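Local coordinates for ABC transporter substrate-binding protein (Rhizobium radiobacter, PDB 6TFX) that binds the mannityl-opine mannopinic acid as the periplasmic solute-binding component of an ABC import system, at residues A[292-297]-A[443-448]; A[399-404]-A[420-425]. All coordinates share one frame; numbering follows the deposited sequence.

Contact 1 of 2, residues A[292-297]-A[443-448]; sequences VPSVIP and EAQKLI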
ATOM      1  N   VAL A 292      -0.973  -1.982 -17.606  1.00 16.59           N
ATOM      2  CA  VAL A 292      -1.952  -0.924 -17.318  1.00 14.88           C
ATOM      3  C   VAL A 292      -1.751   0.250 -18.269  1.00 16.67           C
ATOM      4  O   VAL A 292      -0.657   0.827 -18.280  1.00 16.69           O
ATOM      5  CB  VAL A 292      -1.878  -0.468 -15.825  1.00 19.07           C
ATOM      6  CG1 VAL A 292      -2.915   0.625 -15.519  1.00 19.46           C
ATOM      7  CG2 VAL A 292      -2.085  -1.649 -14.894  1.00 19.40           C
ATOM      8  N   PRO A 293      -2.807   0.660 -19.008  1.00 16.44           N
ATOM      9  CA  PRO A 293      -2.636   1.766 -19.960  1.00 16.90           C
ATOM     10  C   PRO A 293      -2.707   3.175 -19.360  1.00 19.47           C
ATOM     11  O   PRO A 293      -3.085   4.117 -20.074  1.00 18.63           O
ATOM     12  CB  PRO A 293      -3.756   1.527 -20.973  1.00 19.06           C
ATOM     13  CG  PRO A 293      -4.883   0.954 -20.125  1.00 21.85           C
ATOM     14  CD  PRO A 293      -4.158   0.053 -19.117  1.00 17.68           C
ATOM     15  N   SER A 294      -2.307   3.353 -18.090  1.00 15.36           N
ATOM     16  CA  SER A 294      -2.263   4.671 -17.453  1.00 13.56           C
ATOM     17  C   SER A 294      -1.325   4.627 -16.266  1.00 15.77           C
ATOM     18  O   SER A 294      -0.661   3.591 -16.024  1.00 16.31           O
ATOM     19  CB  SER A 294      -3.656   5.170 -17.057  1.00 16.32           C
ATOM     20  OG  SER A 294      -3.579   6.557 -16.731  1.00 15.68           O
ATOM     21  N   VAL A 295      -1.263   5.730 -15.512  1.00 12.83           N
ATOM     22  CA  VAL A 295      -0.324   5.895 -14.420  1.00 13.27           C
ATOM     23  C   VAL A 295      -0.949   5.747 -13.031  1.00 14.84           C
ATOM     24  O   VAL A 295      -0.310   6.076 -12.028  1.00 14.15           O
ATOM     25  CB  VAL A 295       0.432   7.238 -14.568  1.00 16.84           C
ATOM     26  CG1 VAL A 295       1.356   7.207 -15.790  1.00 17.46           C
ATOM     27  CG2 VAL A 295      -0.553   8.418 -14.647  1.00 16.25           C
ATOM     28  N   ILE A 296      -2.172   5.223 -12.974  1.00 13.31           N
ATOM     29  CA  ILE A 296      -2.868   4.876 -11.743  1.00 13.81           C
ATOM     30  C   ILE A 296      -3.456   3.473 -11.933  1.00 15.86           C
ATOM     31  O   ILE A 296      -3.686   3.061 -13.074  1.00 15.52           O
ATOM     32  CB  ILE A 296      -3.935   5.919 -11.321  1.00 15.33           C
ATOM     33  CG1 ILE A 296      -5.213   5.829 -12.192  1.00 15.64           C
ATOM     34  CG2 ILE A 296      -3.340   7.345 -11.278  1.00 16.12           C
ATOM     35  CD1 ILE A 296      -6.293   6.815 -11.727  1.00 16.94           C
ATOM     36  N   PRO A 297      -3.699   2.724 -10.841  1.00 15.72           N
ATOM     37  CA  PRO A 297      -4.224   1.347 -10.999  1.00 15.56           C
ATOM     38  C   PRO A 297      -5.581   1.317 -11.712  1.00 18.07           C
ATOM     39  O   PRO A 297      -6.370   2.260 -11.598  1.00 17.50           O
ATOM     40  CB  PRO A 297      -4.327   0.833  -9.562  1.00 16.88           C
ATOM     41  CG  PRO A 297      -3.261   1.632  -8.798  1.00 18.78           C
ATOM     42  CD  PRO A 297      -3.421   3.033  -9.418  1.00 16.23           C
ATOM     43  N   GLU A 443      -7.653  13.926 -17.756  1.00 14.77           N
ATOM     44  CA  GLU A 443      -6.747  14.947 -18.289  1.00 16.37           C
ATOM     45  C   GLU A 443      -5.413  14.916 -17.507  1.00 18.72           C
ATOM     46  O   GLU A 443      -4.336  14.991 -18.124  1.00 19.70           O
ATOM     47  CB  GLU A 443      -7.402  16.324 -18.216  1.00 18.85           C
ATOM     48  CG  GLU A 443      -6.560  17.452 -18.801  1.00 30.36           C
ATOM     49  CD  GLU A 443      -7.151  18.850 -18.680  1.00 56.61           C
ATOM     50  OE1 GLU A 443      -8.302  18.983 -18.202  1.00 45.31           O
ATOM     51  OE2 GLU A 443      -6.448  19.822 -19.042  1.00 48.27           O
ATOM     52  N   ALA A 444      -5.481  14.742 -16.173  1.00 14.84           N
ATOM     53  CA  ALA A 444      -4.250  14.663 -15.358  1.00 16.17           C
ATOM     54  C   ALA A 444      -3.412  13.447 -15.813  1.00 17.18           C
ATOM     55  O   ALA A 444      -2.211  13.576 -16.028  1.00 16.89           O
ATOM     56  CB  ALA A 444      -4.610  14.536 -13.887  1.00 16.69           C
ATOM     57  N   GLN A 445      -4.045  12.282 -15.998  1.00 14.51           N
ATOM     58  CA  GLN A 445      -3.287  11.091 -16.422  1.00 14.80           C
ATOM     59  C   GLN A 445      -2.621  11.298 -17.782  1.00 16.33           C
ATOM     60  O   GLN A 445      -1.453  10.951 -17.948  1.00 16.33           O
ATOM     61  CB  GLN A 445      -4.201   9.861 -16.444  1.00 14.42           C
ATOM     62  CG  GLN A 445      -4.593   9.441 -15.018  1.00 17.80           C
ATOM     63  CD  GLN A 445      -5.818   8.553 -15.024  1.00 19.66           C
ATOM     64  OE1 GLN A 445      -5.747   7.377 -15.372  1.00 15.65           O
ATOM     65  NE2 GLN A 445      -6.964   9.122 -14.646  1.00 17.03           N
ATOM     66  N   LYS A 446      -3.361  11.889 -18.755  1.00 14.51           N
ATOM     67  CA  LYS A 446      -2.818  12.148 -20.098  1.00 14.56           C
ATOM     68  C   LYS A 446      -1.596  13.064 -20.020  1.00 18.04           C
ATOM     69  O   LYS A 446      -0.602  12.845 -20.738  1.00 19.30           O
ATOM     70  CB  LYS A 446      -3.887  12.770 -20.999  1.00 16.69           C
ATOM     71  CG  LYS A 446      -4.956  11.764 -21.411  1.00 20.78           C
ATOM     72  CD  LYS A 446      -5.837  12.364 -22.492  1.00 23.22           C
ATOM     73  CE  LYS A 446      -6.748  11.327 -23.117  1.00 28.55           C
ATOM     74  NZ  LYS A 446      -7.805  10.908 -22.173  1.00 27.88           N
ATOM     75  N   LEU A 447      -1.649  14.083 -19.142  1.00 15.44           N
ATOM     76  CA  LEU A 447      -0.519  15.003 -19.010  1.00 16.51           C
ATOM     77  C   LEU A 447       0.679  14.307 -18.402  1.00 18.76           C
ATOM     78  O   LEU A 447       1.815  14.573 -18.799  1.00 18.04           O
ATOM     79  CB  LEU A 447      -0.908  16.183 -18.108  1.00 17.20           C
ATOM     80  CG  LEU A 447      -1.899  17.180 -18.716  1.00 21.51           C
ATOM     81  CD1 LEU A 447      -2.531  18.050 -17.640  1.00 22.35           C
ATOM     82  CD2 LEU A 447      -1.233  18.045 -19.785  1.00 24.00           C
ATOM     83  N   ILE A 448       0.442  13.458 -17.387  1.00 13.87           N
ATOM     84  CA  ILE A 448       1.588  12.788 -16.717  1.00 13.98           C
ATOM     85  C   ILE A 448       2.226  11.768 -17.680  1.00 17.43           C
ATOM     86  O   ILE A 448       3.457  11.658 -17.757  1.00 17.16           O
ATOM     87  CB  ILE A 448       1.101  12.110 -15.415  1.00 16.35           C
ATOM     88  CG1 ILE A 448       0.534  13.182 -14.422  1.00 16.87           C
ATOM     89  CG2 ILE A 448       2.226  11.254 -14.777  1.00 14.75           C
ATOM     90  CD1 ILE A 448      -0.413  12.627 -13.364  1.00 20.13           C
TER
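Ser294, Val295 and Ile296 lean on Gln445 and Ile448 of helix 434-450, joining the loop that follows strand 289-291 to a late helix of this family 5 solute-binding fold. Ser294 begins the contact. Its OG, held anti to the backbone N (chi1 -167°), gives a hydrogen bond of 2.7 Å to Gln445 OE1. The hydroxyl lies in the plane of the amide carbonyl and meets a lone pair, with a C=O...OG angle of 119°. A short side chain ending in a hydroxyl can donate to OE1 in this buried place; OE1 also accepts from Asp304 N, and NE2 donates to Gly302 O and to Trp441 O one turn back in the same helix. With partners on both its oxygen and its nitrogen, the glutamine amide is fixed in rotation and its polarity is satisfied although it is buried. Val295 follows with a purely apolar touch: CG2 reaches Ile448 CG2 at 4.0 Å, a branched pair meeting one turn beyond Gln445. Ile448 also lies about 4 Å, side chain to side chain, from both Cys418 and Cys453, the residues of the magnesium site. Ile296, which also packs on Ala392 and Leu396 of helix 392-400, crosses the glutamine at about a right angle. Its CD1 sits over one face of the amide, 3.7 Å from Gln445 OE1 and 3.8 Å from Gln445 NE2.

Contact 2 of 2, residues A[399-404]-A[420-425]; sequences FYHSAS and VADKQI
His401 and Asp422 bring the two backbones nearest, their CA atoms 5.4 Å apart. His401 is the first residue to leave helix 392-400, before a 3-10 turn at 402-404, and Ala421 takes the N-cap position of helix 422-430. A water joins the two turns, donating to Tyr400 O and to Asp422 OD1 and accepting from Ala421 N. Ser402 N points at Asp422 OD1 almost straight (2.9 Å, 168°), reaching the syn side but 21° out of the carboxylate plane, and Ser402 OG donates to the syn lone pair of OD2 at 2.6 Å. Serine suits the spot because its short hydroxyl adds a second donor beside its backbone N-H, one for each carboxylate oxygen. That carboxylate also stacks on the His401 ring, whose CG, anti to the backbone N, carries it across; the planes are 9° apart, with OD1 3.6 Å above the ring centre. The ring is held by its nitrogens: ND1 accepts from Ala403 N at 2.9 Å, while NE2 pairs with Glu426 OE2, consistent with a proton on NE2. At the ring's edge Ile425 CG2 comes within 4.0 Å of His401 CD2, and Ile425 CD1 packs 4.4 Å from Tyr400 CB. An acidic first-turn residue of helix 422-430 here binds the 3-10 segment beyond helix 392-400, whose end at Tyr400 lies beside the magnesium site of Cys418 and Cys453.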
ATOM      1  N   PHE A 399       1.335  10.525  -5.690  1.00 13.23           N
ATOM      2  CA  PHE A 399       2.476  10.243  -6.567  1.00 13.16           C
ATOM      3  C   PHE A 399       2.811  11.375  -7.539  1.00 16.58           C
ATOM      4  O   PHE A 399       3.963  11.409  -8.024  1.00 16.39           O
ATOM      5  CB  PHE A 399       2.178   8.994  -7.394  1.00 13.48           C
ATOM      6  CG  PHE A 399       2.305   7.719  -6.617  1.00 13.08           C
ATOM      7  CD1 PHE A 399       3.545   7.080  -6.498  1.00 16.11           C
ATOM      8  CD2 PHE A 399       1.203   7.174  -5.962  1.00 14.20           C
ATOM      9  CE1 PHE A 399       3.669   5.892  -5.763  1.00 17.03           C
ATOM     10  CE2 PHE A 399       1.333   6.005  -5.186  1.00 16.41           C
ATOM     11  CZ  PHE A 399       2.560   5.353  -5.122  1.00 15.46           C
ATOM     12  N   TYR A 400       1.845  12.247  -7.889  1.00 15.31           N
ATOM     13  CA  TYR A 400       2.089  13.198  -8.958  1.00 14.93           C
ATOM     14  C   TYR A 400       1.810  14.683  -8.671  1.00 17.02           C
ATOM     15  O   TYR A 400       2.204  15.499  -9.508  1.00 17.51           O
ATOM     16  CB  TYR A 400       1.304  12.773 -10.222  1.00 14.96           C
ATOM     17  CG  TYR A 400       1.515  11.319 -10.589  1.00 13.38           C
ATOM     18  CD1 TYR A 400       2.790  10.829 -10.892  1.00 14.81           C
ATOM     19  CD2 TYR A 400       0.447  10.418 -10.607  1.00 14.28           C
ATOM     20  CE1 TYR A 400       2.992   9.484 -11.200  1.00 15.71           C
ATOM     21  CE2 TYR A 400       0.641   9.072 -10.912  1.00 14.46           C
ATOM     22  CZ  TYR A 400       1.919   8.602 -11.168  1.00 15.09           C
ATOM     23  OH  TYR A 400       2.117   7.274 -11.468  1.00 16.88           O
ATOM     24  N   HIS A 401       1.150  15.039  -7.548  1.00 14.25           N
ATOM     25  CA  HIS A 401       0.914  16.470  -7.286  1.00 14.52           C
ATOM     26  C   HIS A 401       2.209  17.068  -6.734  1.00 16.74           C
ATOM     27  O   HIS A 401       2.892  16.401  -5.953  1.00 15.75           O
ATOM     28  CB  HIS A 401      -0.226  16.651  -6.290  1.00 16.07           C
ATOM     29  CG  HIS A 401      -0.634  18.082  -6.129  1.00 19.25           C
ATOM     30  ND1 HIS A 401       0.105  18.965  -5.357  1.00 20.45           N
ATOM     31  CD2 HIS A 401      -1.656  18.757  -6.707  1.00 20.73           C
ATOM     32  CE1 HIS A 401      -0.520  20.135  -5.445  1.00 20.23           C
ATOM     33  NE2 HIS A 401      -1.587  20.055  -6.242  1.00 20.66           N
ATOM     34  N   SER A 402       2.574  18.287  -7.157  1.00 15.83           N
ATOM     35  CA  SER A 402       3.863  18.842  -6.711  1.00 16.35           C
ATOM     36  C   SER A 402       4.005  18.974  -5.180  1.00 19.33           C
ATOM     37  O   SER A 402       5.142  18.972  -4.678  1.00 19.90           O
ATOM     38  CB  SER A 402       4.161  20.177  -7.393  1.00 21.40           C
ATOM     39  OG  SER A 402       3.290  21.146  -6.849  1.00 21.77           O
ATOM     40  N   ALA A 403       2.897  19.090  -4.432  1.00 17.23           N
ATOM     41  CA  ALA A 403       3.002  19.222  -2.965  1.00 18.33           C
ATOM     42  C   ALA A 403       3.614  17.925  -2.363  1.00 19.52           C
ATOM     43  O   ALA A 403       4.194  17.939  -1.277  1.00 17.96           O
ATOM     44  CB  ALA A 403       1.619  19.459  -2.363  1.00 20.38           C
ATOM     45  N   SER A 404       3.459  16.804  -3.087  1.00 15.22           N
ATOM     46  CA  SER A 404       3.934  15.519  -2.606  1.00 14.38           C
ATOM     47  C   SER A 404       5.398  15.236  -2.968  1.00 16.54           C
ATOM     48  O   SER A 404       5.907  14.166  -2.655  1.00 15.28           O
ATOM     49  CB  SER A 404       3.044  14.420  -3.172  1.00 14.87           C
ATOM     50  OG  SER A 404       1.706  14.609  -2.717  1.00 16.43           O
ATOM     51  N   VAL A 420       3.132  18.914 -13.646  1.00 20.39           N
ATOM     52  CA  VAL A 420       2.350  19.204 -14.863  1.00 19.05           C
ATOM     53  C   VAL A 420       0.828  19.132 -14.685  1.00 22.64           C
ATOM     54  O   VAL A 420       0.093  19.785 -15.455  1.00 22.66           O
ATOM     55  CB  VAL A 420       2.804  18.325 -16.067  1.00 23.58           C
ATOM     56  CG1 VAL A 420       2.396  16.849 -15.921  1.00 23.58           C
ATOM     57  CG2 VAL A 420       2.348  18.920 -17.408  1.00 24.67           C
ATOM     58  N   ALA A 421       0.363  18.332 -13.714  1.00 17.31           N
ATOM     59  CA  ALA A 421      -1.068  18.088 -13.562  1.00 17.37           C
ATOM     60  C   ALA A 421      -1.674  18.695 -12.302  1.00 18.24           C
ATOM     61  O   ALA A 421      -2.806  18.348 -11.943  1.00 17.26           O
ATOM     62  CB  ALA A 421      -1.303  16.580 -13.590  1.00 18.03           C
ATOM     63  N   ASP A 422      -0.947  19.618 -11.621  1.00 17.37           N
ATOM     64  CA  ASP A 422      -1.469  20.177 -10.369  1.00 17.46           C
ATOM     65  C   ASP A 422      -2.853  20.768 -10.462  1.00 19.74           C
ATOM     66  O   ASP A 422      -3.691  20.478  -9.615  1.00 19.93           O
ATOM     67  CB  ASP A 422      -0.550  21.251  -9.816  1.00 19.34           C
ATOM     68  CG  ASP A 422       0.706  20.758  -9.148  1.00 24.96           C
ATOM     69  OD1 ASP A 422       0.953  19.517  -9.157  1.00 21.74           O
ATOM     70  OD2 ASP A 422       1.438  21.598  -8.611  1.00 24.16           O
ATOM     71  N   LYS A 423      -3.092  21.624 -11.479  1.00 16.74           N
ATOM     72  CA  LYS A 423      -4.397  22.278 -11.588  1.00 16.43           C
ATOM     73  C   LYS A 423      -5.524  21.284 -11.831  1.00 18.85           C
ATOM     74  O   LYS A 423      -6.599  21.439 -11.253  1.00 20.54           O
ATOM     75  CB  LYS A 423      -4.379  23.341 -12.703  1.00 19.36           C
ATOM     76  CG  LYS A 423      -3.327  24.440 -12.469  1.00 29.57           C
ATOM     77  CD  LYS A 423      -3.540  25.261 -11.195  1.00 47.79           C
ATOM     78  CE  LYS A 423      -2.270  25.954 -10.764  1.00 67.35           C
ATOM     79  NZ  LYS A 423      -2.513  26.907  -9.650  1.00 78.09           N
ATOM     80  N   GLN A 424      -5.284  20.253 -12.659  1.00 14.84           N
ATOM     81  CA  GLN A 424      -6.320  19.244 -12.939  1.00 14.92           C
ATOM     82  C   GLN A 424      -6.617  18.399 -11.703  1.00 17.30           C
ATOM     83  O   GLN A 424      -7.771  18.084 -11.413  1.00 17.19           O
ATOM     84  CB  GLN A 424      -5.881  18.335 -14.097  1.00 16.70           C
ATOM     85  CG  GLN A 424      -5.850  19.056 -15.451  1.00 20.33           C
ATOM     86  CD  GLN A 424      -4.658  19.971 -15.670  1.00 25.45           C
ATOM     87  OE1 GLN A 424      -3.654  19.911 -14.960  1.00 22.60           O
ATOM     88  NE2 GLN A 424      -4.730  20.825 -16.691  1.00 25.79           N
ATOM     89  N   ILE A 425      -5.557  18.027 -10.968  1.00 14.81           N
ATOM     90  CA  ILE A 425      -5.716  17.210  -9.759  1.00 13.64           C
ATOM     91  C   ILE A 425      -6.527  18.004  -8.720  1.00 17.61           C
ATOM     92  O   ILE A 425      -7.479  17.477  -8.140  1.00 18.17           O
ATOM     93  CB  ILE A 425      -4.320  16.783  -9.230  1.00 15.95           C
ATOM     94  CG1 ILE A 425      -3.686  15.763 -10.213  1.00 15.51           C
ATOM     95  CG2 ILE A 425      -4.455  16.168  -7.826  1.00 18.55           C
ATOM     96  CD1 ILE A 425      -2.200  15.448  -9.941  1.00 18.64           C
TER
HETATM   97  O   HOH W   1       1.287  17.463 -11.173  1.00 24.46           O

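Overall arrangement
Contacts 1 and 2 lie 12 Å apart, centre to centre, and they touch directly. The phenol of Tyr400 bridges them, its OH lying 2.8 Å from Val295 O in a probable hydrogen bond, while Tyr400 CB packs against Ile448 CD1 at 3.6 Å. Helices 422-430 and 434-450, consecutive in the chain, are tied by a probable hydrogen bond of 3.1 Å from Gln424 NE2 to Glu443 OE2. The magnesium ion at Cys418 and Cys453 is near both contacts, about 5 Å from the Ile448 side chain and about 6 Å from that of Tyr400. The opine is about 14 Å from the Ile296 side chain and about 12 Å from that of Tyr400, so neither contact lines its pocket.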